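Local atomic coordinates of polar amino acid ABC uptake transporter substrate binding protein (Streptococcus thermophilus LMG 18311, PDB entry 3HV1), a protein that probably captures a polar amino acid outside the cell and hands it to an ABC uptake transporter. Residues S117-D120 with G124-G127; K157-S162 with G174-L179; I169-G174 with D197-M202. One frame throughout, in Å; residues are numbered along the deposited sequence.

The three contacts sit on the same side of the chain's centre, with their own centres about 11 to 13 Å apart. Contacts 2 and 3 interlock: their segments alternate along the chain, they share Gly-174, and Tyr-161 OH of contact 2 makes a probable hydrogen bond of 2.6 Å to Asp-170 OD2 of contact 3. Contact 1 closes earlier in the sequence and meets both: Ile-119 CD1 is 3.8 Å from Asp-177 CB, and Ile-119 O is 3.6 Å from Met-202 CE. The contact centres lie about 22 to 27 Å from the chain's centre, in what is probably the outer part of one lobe; in this family the ligand cleft lies between the two lobes.

Contact 1 (S117-D120 with G124-G127); sequences SGID and GMAG
Ser-117 OG takes the N-H of Ile-119, the residue that meets Gly-124 and selenomethionine Met-125, and is also hydrogen-bonded to Lys-114 O. The bond from Ile-119 N to Ser-117 OG is 3.0 Å long and nearly straight, with an N-H...O angle of 163°, so 117-119 forms an ST turn. Gly-118, at its middle, has positive phi. Ile-119 is itself the centre of an inverse gamma turn, and its O is hydrogen-bonded to Thr-113 OG1. The turn holds the backbone of Ile-119 early in the loop that joins strand 105-114 to strand 130-133.

Across the loop the contact is apolar and involves few atoms. The CA atoms of Ile-119 and Gly-124 come within 5.4 Å. Ile-119 places CG2 anti to its own backbone N (chi1, measured to CG1, is -56°), and this methyl lies 3.8 Å from Gly-124 O. Gly-124 belongs to a short 3-10 segment, and its N-H is hydrogen-bonded to Ser-121 OG. Met-125 bends at both chi2 (-65°) and chi3, and its side chain crosses that of Ile-119 at about a right angle. Leu-149 also packs against it. The selenium touches both methyls of the isoleucine: Met-125 SE is 4.0 Å from Ile-119 CG2 and 4.0 Å from Ile-119 CD1.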
loop_
_atom_site.group_PDB
_atom_site.type_symbol
_atom_site.label_atom_id
_atom_site.label_comp_id
_atom_site.label_asym_id
_atom_site.label_seq_id
_atom_site.Cartn_x
_atom_site.Cartn_y
_atom_site.Cartn_z
ATOM N N SER A 117 35.464 -1.346 -6.524
ATOM C CA SER A 117 35.347 -0.950 -7.924
ATOM C C SER A 117 35.102 0.538 -8.093
ATOM O O SER A 117 35.395 1.102 -9.150
ATOM C CB SER A 117 34.201 -1.691 -8.614
ATOM O OG SER A 117 32.945 -1.147 -8.237
ATOM N N GLY A 118 34.542 1.165 -7.063
ATOM C CA GLY A 118 34.234 2.585 -7.129
ATOM C C GLY A 118 32.885 2.856 -7.781
ATOM O O GLY A 118 32.434 4.001 -7.865
ATOM N N ILE A 119 32.233 1.798 -8.254
ATOM C CA ILE A 119 30.935 1.942 -8.909
ATOM C C ILE A 119 29.842 1.978 -7.860
ATOM O O ILE A 119 29.281 0.935 -7.494
ATOM C CB ILE A 119 30.662 0.777 -9.871
ATOM C CG1 ILE A 119 31.800 0.672 -10.889
ATOM C CG2 ILE A 119 29.356 1.018 -10.606
ATOM C CD1 ILE A 119 31.768 -0.586 -11.740
ATOM N N ASP A 120 29.527 3.178 -7.384
ATOM C CA ASP A 120 28.520 3.322 -6.346
ATOM C C ASP A 120 27.167 3.851 -6.792
ATOM O O ASP A 120 26.423 4.412 -5.988
ATOM C CB ASP A 120 29.051 4.186 -5.201
ATOM C CG ASP A 120 29.590 5.519 -5.671
ATOM O OD1 ASP A 120 29.225 5.960 -6.779
ATOM O OD2 ASP A 120 30.376 6.127 -4.917
ATOM N N GLY A 124 26.889 4.640 -12.822
ATOM C CA GLY A 124 28.319 4.408 -12.875
ATOM C C GLY A 124 28.716 3.188 -13.677
ATOM O O GLY A 124 29.909 2.904 -13.853
HETATM N N MSE A 125 27.715 2.465 -14.169
HETATM C CA MSE A 125 27.939 1.265 -14.965
HETATM C C MSE A 125 28.158 1.557 -16.441
HETATM O O MSE A 125 28.321 0.643 -17.256
HETATM C CB MSE A 125 26.761 0.310 -14.794
HETATM C CG MSE A 125 26.799 -0.471 -13.491
HETATM SE SE MSE A 125 28.259 -1.677 -13.334
HETATM C CE MSE A 125 27.790 -2.717 -14.836
ATOM N N ALA A 126 28.172 2.838 -16.779
ATOM C CA ALA A 126 28.377 3.258 -18.160
ATOM C C ALA A 126 29.726 2.762 -18.666
ATOM O O ALA A 126 30.774 3.099 -18.108
ATOM C CB ALA A 126 28.312 4.780 -18.255
ATOM N N GLY A 127 29.692 1.943 -19.711
ATOM C CA GLY A 127 30.918 1.414 -20.281
ATOM C C GLY A 127 31.487 0.222 -19.533
ATOM O O GLY A 127 32.545 -0.298 -19.894
#

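Contact 2 (K157-S162 with G174-L179); sequences KVVQYS and GRIDGL
Tyr-161 and Ile-176 reach toward each other from opposite directions, meeting inside a beta-alpha-beta unit in which strand 158-161 is followed by helix 164-173 and then strand 178-182. The two strands do not pair directly. Both run parallel to strand 130-133, which pairs with each of them, and the backbones of Val-159 and Tyr-161 bond to it. The separation fits this layout: the nearest CA atoms of the two segments, those of Val-159 and Ile-176, are 8.2 Å apart, so side chains alone bridge them.

The phenol end of Tyr-161 lies against the two methyls of Ile-176, CG2 and CD1. The shortest approach is from Tyr-161 OH to Ile-176 CG2, 3.3 Å, a tight fit of an oxygen against a methyl. Ile-176 CD1 comes to the ring obliquely, 4.1 Å from Tyr-161 CE2. Two torsions set this up. In Ile-176, CG1 stands between the backbone N and the carbonyl carbon (chi1 56°), while chi2 is extended and carries CD1 on to the ring; CG2 is left beside the N, where it meets the hydroxyl. Val-159 adds a looser contact from the same strand as the tyrosine, its CG2 lying 4.5 Å from Ile-176 CG2.

The helix of the unit lies over this cluster. Ala-167 and Gln-166 touch the tyrosine, and Leu-171 and Thr-129 touch Ile-176. Although Tyr-161 is buried and faces methyl groups across the contact, its polar end has a partner on that helix: a probable hydrogen bond joins Tyr-161 OH to Asp-170 OD2.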
loop_
_atom_site.group_PDB
_atom_site.type_symbol
_atom_site.label_atom_id
_atom_site.label_comp_id
_atom_site.label_asym_id
_atom_site.label_seq_id
_atom_site.Cartn_x
_atom_site.Cartn_y
_atom_site.Cartn_z
ATOM N N LYS A 157 24.928 -5.473 -23.645
ATOM C CA LYS A 157 24.540 -6.858 -23.421
ATOM C C LYS A 157 24.932 -7.247 -22.003
ATOM O O LYS A 157 25.560 -6.468 -21.290
ATOM C CB LYS A 157 25.269 -7.790 -24.397
ATOM C CG LYS A 157 25.351 -7.302 -25.836
ATOM C CD LYS A 157 23.982 -7.113 -26.473
ATOM C CE LYS A 157 24.117 -6.563 -27.889
ATOM N NZ LYS A 157 22.802 -6.246 -28.512
ATOM N N VAL A 158 24.558 -8.457 -21.604
ATOM C CA VAL A 158 24.904 -8.967 -20.288
ATOM C C VAL A 158 25.487 -10.360 -20.404
ATOM O O VAL A 158 25.011 -11.186 -21.183
ATOM C CB VAL A 158 23.691 -9.041 -19.349
ATOM C CG1 VAL A 158 23.321 -7.651 -18.872
ATOM C CG2 VAL A 158 22.525 -9.705 -20.061
ATOM N N VAL A 159 26.534 -10.608 -19.631
ATOM C CA VAL A 159 27.180 -11.903 -19.617
ATOM C C VAL A 159 26.306 -12.791 -18.736
ATOM O O VAL A 159 26.086 -12.494 -17.556
ATOM C CB VAL A 159 28.593 -11.802 -19.023
ATOM C CG1 VAL A 159 29.304 -13.142 -19.119
ATOM C CG2 VAL A 159 29.379 -10.732 -19.753
ATOM N N GLN A 160 25.792 -13.872 -19.311
ATOM C CA GLN A 160 24.935 -14.774 -18.557
ATOM C C GLN A 160 25.723 -15.840 -17.813
ATOM O O GLN A 160 26.726 -16.353 -18.308
ATOM C CB GLN A 160 23.911 -15.436 -19.483
ATOM C CG GLN A 160 22.898 -14.470 -20.066
ATOM C CD GLN A 160 21.789 -15.181 -20.812
ATOM O OE1 GLN A 160 21.086 -16.025 -20.249
ATOM N NE2 GLN A 160 21.622 -14.842 -22.087
ATOM N N TYR A 161 25.258 -16.162 -16.612
ATOM C CA TYR A 161 25.896 -17.164 -15.780
ATOM C C TYR A 161 24.848 -18.176 -15.360
ATOM O O TYR A 161 23.700 -17.819 -15.112
ATOM C CB TYR A 161 26.514 -16.500 -14.551
ATOM C CG TYR A 161 27.740 -15.677 -14.872
ATOM C CD1 TYR A 161 29.017 -16.218 -14.740
ATOM C CD2 TYR A 161 27.624 -14.358 -15.313
ATOM C CE1 TYR A 161 30.154 -15.468 -15.037
ATOM C CE2 TYR A 161 28.754 -13.595 -15.615
ATOM C CZ TYR A 161 30.016 -14.155 -15.471
ATOM O OH TYR A 161 31.141 -13.405 -15.745
ATOM N N SER A 162 25.247 -19.439 -15.284
ATOM C CA SER A 162 24.326 -20.500 -14.900
ATOM C C SER A 162 24.008 -20.439 -13.415
ATOM O O SER A 162 22.856 -20.613 -13.009
ATOM C CB SER A 162 24.922 -21.866 -15.242
ATOM O OG SER A 162 25.130 -21.992 -16.640
ATOM N N GLY A 174 37.131 -9.453 -11.076
ATOM C CA GLY A 174 37.133 -8.294 -11.950
ATOM C C GLY A 174 36.685 -8.626 -13.360
ATOM O O GLY A 174 36.573 -7.741 -14.206
ATOM N N ARG A 175 36.434 -9.903 -13.621
ATOM C CA ARG A 175 35.981 -10.337 -14.940
ATOM C C ARG A 175 34.826 -9.445 -15.371
ATOM O O ARG A 175 34.777 -8.979 -16.508
ATOM C CB ARG A 175 35.513 -11.786 -14.880
ATOM C CG ARG A 175 36.328 -12.745 -15.717
ATOM C CD ARG A 175 36.100 -12.513 -17.195
ATOM N NE ARG A 175 35.966 -13.780 -17.905
ATOM C CZ ARG A 175 36.889 -14.735 -17.914
ATOM N NH1 ARG A 175 38.028 -14.569 -17.250
ATOM N NH2 ARG A 175 36.666 -15.863 -18.578
ATOM N N ILE A 176 33.881 -9.232 -14.457
ATOM C CA ILE A 176 32.746 -8.358 -14.726
ATOM C C ILE A 176 32.784 -7.241 -13.695
ATOM O O ILE A 176 33.370 -7.400 -12.620
ATOM C CB ILE A 176 31.388 -9.099 -14.632
ATOM C CG1 ILE A 176 31.239 -9.768 -13.265
ATOM C CG2 ILE A 176 31.271 -10.098 -15.767
ATOM C CD1 ILE A 176 29.930 -10.534 -13.086
ATOM N N ASP A 177 32.167 -6.114 -14.026
ATOM C CA ASP A 177 32.144 -4.963 -13.128
ATOM C C ASP A 177 30.901 -4.914 -12.253
ATOM O O ASP A 177 30.911 -4.314 -11.184
ATOM C CB ASP A 177 32.218 -3.664 -13.935
ATOM C CG ASP A 177 33.487 -3.562 -14.753
ATOM O OD1 ASP A 177 34.575 -3.592 -14.154
ATOM O OD2 ASP A 177 33.388 -3.458 -15.990
ATOM N N GLY A 178 29.832 -5.539 -12.719
ATOM C CA GLY A 178 28.600 -5.525 -11.962
ATOM C C GLY A 178 27.750 -6.735 -12.254
ATOM O O GLY A 178 27.863 -7.353 -13.318
ATOM N N LEU A 179 26.880 -7.051 -11.302
ATOM C CA LEU A 179 25.990 -8.192 -11.397
ATOM C C LEU A 179 24.565 -7.751 -11.091
ATOM O O LEU A 179 24.330 -7.041 -10.113
ATOM C CB LEU A 179 26.434 -9.258 -10.385
ATOM C CG LEU A 179 25.487 -10.414 -10.060
ATOM C CD1 LEU A 179 25.190 -11.216 -11.317
ATOM C CD2 LEU A 179 26.129 -11.301 -9.002
#

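Contact 3 (I169-G174 with D197-M202); sequences IDLNSG and DQYNVM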
loop_
_atom_site.group_PDB
_atom_site.type_symbol
_atom_site.label_atom_id
_atom_site.label_comp_id
_atom_site.label_asym_id
_atom_site.label_seq_id
_atom_site.Cartn_x
_atom_site.Cartn_y
_atom_site.Cartn_z
ATOM N N ILE A 169 32.216 -15.242 -8.534
ATOM C CA ILE A 169 33.635 -15.503 -8.747
ATOM C C ILE A 169 34.178 -14.476 -9.729
ATOM O O ILE A 169 35.208 -13.855 -9.486
ATOM C CB ILE A 169 33.867 -16.930 -9.310
ATOM C CG1 ILE A 169 33.613 -17.962 -8.208
ATOM C CG2 ILE A 169 35.292 -17.056 -9.856
ATOM C CD1 ILE A 169 33.677 -19.404 -8.665
ATOM N N ASP A 170 33.473 -14.285 -10.836
ATOM C CA ASP A 170 33.907 -13.328 -11.838
ATOM C C ASP A 170 33.811 -11.880 -11.364
ATOM O O ASP A 170 34.605 -11.036 -11.779
ATOM C CB ASP A 170 33.109 -13.522 -13.127
ATOM C CG ASP A 170 33.556 -14.757 -13.909
ATOM O OD1 ASP A 170 34.382 -15.535 -13.385
ATOM O OD2 ASP A 170 33.074 -14.942 -15.043
ATOM N N LEU A 171 32.841 -11.581 -10.504
ATOM C CA LEU A 171 32.721 -10.216 -9.996
ATOM C C LEU A 171 33.915 -9.968 -9.076
ATOM O O LEU A 171 34.499 -8.894 -9.102
ATOM C CB LEU A 171 31.413 -10.018 -9.210
ATOM C CG LEU A 171 31.114 -8.587 -8.735
ATOM C CD1 LEU A 171 30.794 -7.700 -9.944
ATOM C CD2 LEU A 171 29.934 -8.579 -7.768
ATOM N N ASN A 172 34.276 -10.969 -8.271
ATOM C CA ASN A 172 35.404 -10.834 -7.343
ATOM C C ASN A 172 36.759 -10.702 -8.036
ATOM O O ASN A 172 37.648 -10.009 -7.544
ATOM C CB ASN A 172 35.450 -12.024 -6.370
ATOM C CG ASN A 172 34.275 -12.034 -5.414
ATOM O OD1 ASN A 172 33.720 -10.979 -5.105
ATOM N ND2 ASN A 172 33.897 -13.215 -4.930
ATOM N N SER A 173 36.909 -11.367 -9.180
ATOM C CA SER A 173 38.161 -11.336 -9.930
ATOM C C SER A 173 38.257 -10.126 -10.850
ATOM O O SER A 173 39.333 -9.817 -11.360
ATOM C CB SER A 173 38.298 -12.600 -10.781
ATOM O OG SER A 173 37.460 -12.510 -11.920
ATOM N N GLY A 174 37.131 -9.453 -11.076
ATOM C CA GLY A 174 37.133 -8.294 -11.950
ATOM C C GLY A 174 36.685 -8.626 -13.360
ATOM O O GLY A 174 36.573 -7.741 -14.206
ATOM N N ASP A 197 29.417 -6.353 3.512
ATOM C CA ASP A 197 29.971 -5.002 3.600
ATOM C C ASP A 197 31.113 -4.685 2.647
ATOM O O ASP A 197 31.708 -3.615 2.734
ATOM C CB ASP A 197 30.381 -4.658 5.040
ATOM C CG ASP A 197 31.311 -5.675 5.646
ATOM O OD1 ASP A 197 31.927 -6.461 4.896
ATOM O OD2 ASP A 197 31.428 -5.683 6.893
ATOM N N GLN A 198 31.432 -5.610 1.747
ATOM C CA GLN A 198 32.474 -5.352 0.760
ATOM C C GLN A 198 31.824 -5.057 -0.595
ATOM O O GLN A 198 32.512 -4.887 -1.598
ATOM C CB GLN A 198 33.421 -6.555 0.637
ATOM C CG GLN A 198 34.315 -6.744 1.860
ATOM C CD GLN A 198 35.210 -7.966 1.751
ATOM O OE1 GLN A 198 36.065 -8.049 0.872
ATOM N NE2 GLN A 198 35.010 -8.923 2.644
ATOM N N TYR A 199 30.493 -4.984 -0.615
ATOM C CA TYR A 199 29.756 -4.738 -1.861
ATOM C C TYR A 199 28.718 -3.641 -1.776
ATOM O O TYR A 199 28.157 -3.382 -0.712
ATOM C CB TYR A 199 28.999 -5.999 -2.286
ATOM C CG TYR A 199 29.872 -7.188 -2.513
ATOM C CD1 TYR A 199 30.355 -7.484 -3.788
ATOM C CD2 TYR A 199 30.256 -8.001 -1.445
ATOM C CE1 TYR A 199 31.202 -8.560 -3.993
ATOM C CE2 TYR A 199 31.101 -9.076 -1.638
ATOM C CZ TYR A 199 31.572 -9.350 -2.916
ATOM O OH TYR A 199 32.414 -10.413 -3.112
ATOM N N ASN A 200 28.454 -3.020 -2.922
ATOM C CA ASN A 200 27.405 -2.008 -3.039
ATOM C C ASN A 200 26.253 -2.835 -3.620
ATOM O O ASN A 200 26.413 -3.442 -4.675
ATOM C CB ASN A 200 27.766 -0.937 -4.072
ATOM C CG ASN A 200 28.919 -0.061 -3.638
ATOM O OD1 ASN A 200 29.812 0.242 -4.429
ATOM N ND2 ASN A 200 28.904 0.360 -2.387
ATOM N N VAL A 201 25.125 -2.881 -2.925
ATOM C CA VAL A 201 23.960 -3.617 -3.398
ATOM C C VAL A 201 22.917 -2.535 -3.544
ATOM O O VAL A 201 22.335 -2.076 -2.557
ATOM C CB VAL A 201 23.500 -4.646 -2.373
ATOM C CG1 VAL A 201 22.369 -5.486 -2.957
ATOM C CG2 VAL A 201 24.685 -5.508 -1.957
HETATM N N MSE A 202 22.704 -2.130 -4.788
HETATM C CA MSE A 202 21.816 -1.031 -5.109
HETATM C C MSE A 202 20.574 -1.382 -5.912
HETATM O O MSE A 202 20.634 -2.199 -6.828
HETATM C CB MSE A 202 22.619 0.011 -5.898
HETATM C CG MSE A 202 24.032 0.259 -5.343
HETATM SE SE MSE A 202 25.287 1.058 -6.544
HETATM C CE MSE A 202 25.938 -0.496 -7.433
HETATM O O HOH W 1 32.773 -13.070 -2.030
#
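Asn-172, in the last turn of helix 164-173, and Tyr-199, the first residue of strand 199-203, have the nearest CA atoms of the two segments, 10.0 Å apart, so side chains, chiefly the tyrosine, span the gap. Helical backbone angles are first left at Gly-174, whose phi is positive (97°); before it, Ser-173 N still bonds Ile-169 O at 3.0 Å. Asn-172 O is hydrogen-bonded to Lys-114 NZ.

On the strand side every contact comes from Tyr-199. Asn-172 OD1 lies at the edge of its ring, in the ring plane, and accepts a hydrogen bond from Tyr-199 OH. The modelled separation of 2.4 Å is very short, so its exact length is doubtful. The amide is turned 47° from the ring, and the two side chains cross at about a right angle.

Together with the packing of Leu-171, this joins helix 164-173 to the antiparallel part of the mixed sheet, where strand 199-203 pairs with strand 105-114, in a fold expected to be that of the type II periplasmic binding proteins. Leu-171, with CG anti to its N (chi1 -175°), slides past the tyrosine and brings CD2 obliquely to within 4.0 Å of Tyr-199 CE1; Leu-190 of helix 183-192 also packs on this ring. A water completes the polar end: it accepts from Asn-172 ND2 at 3.1 Å and donates to Tyr-199 OH at 2.9 Å.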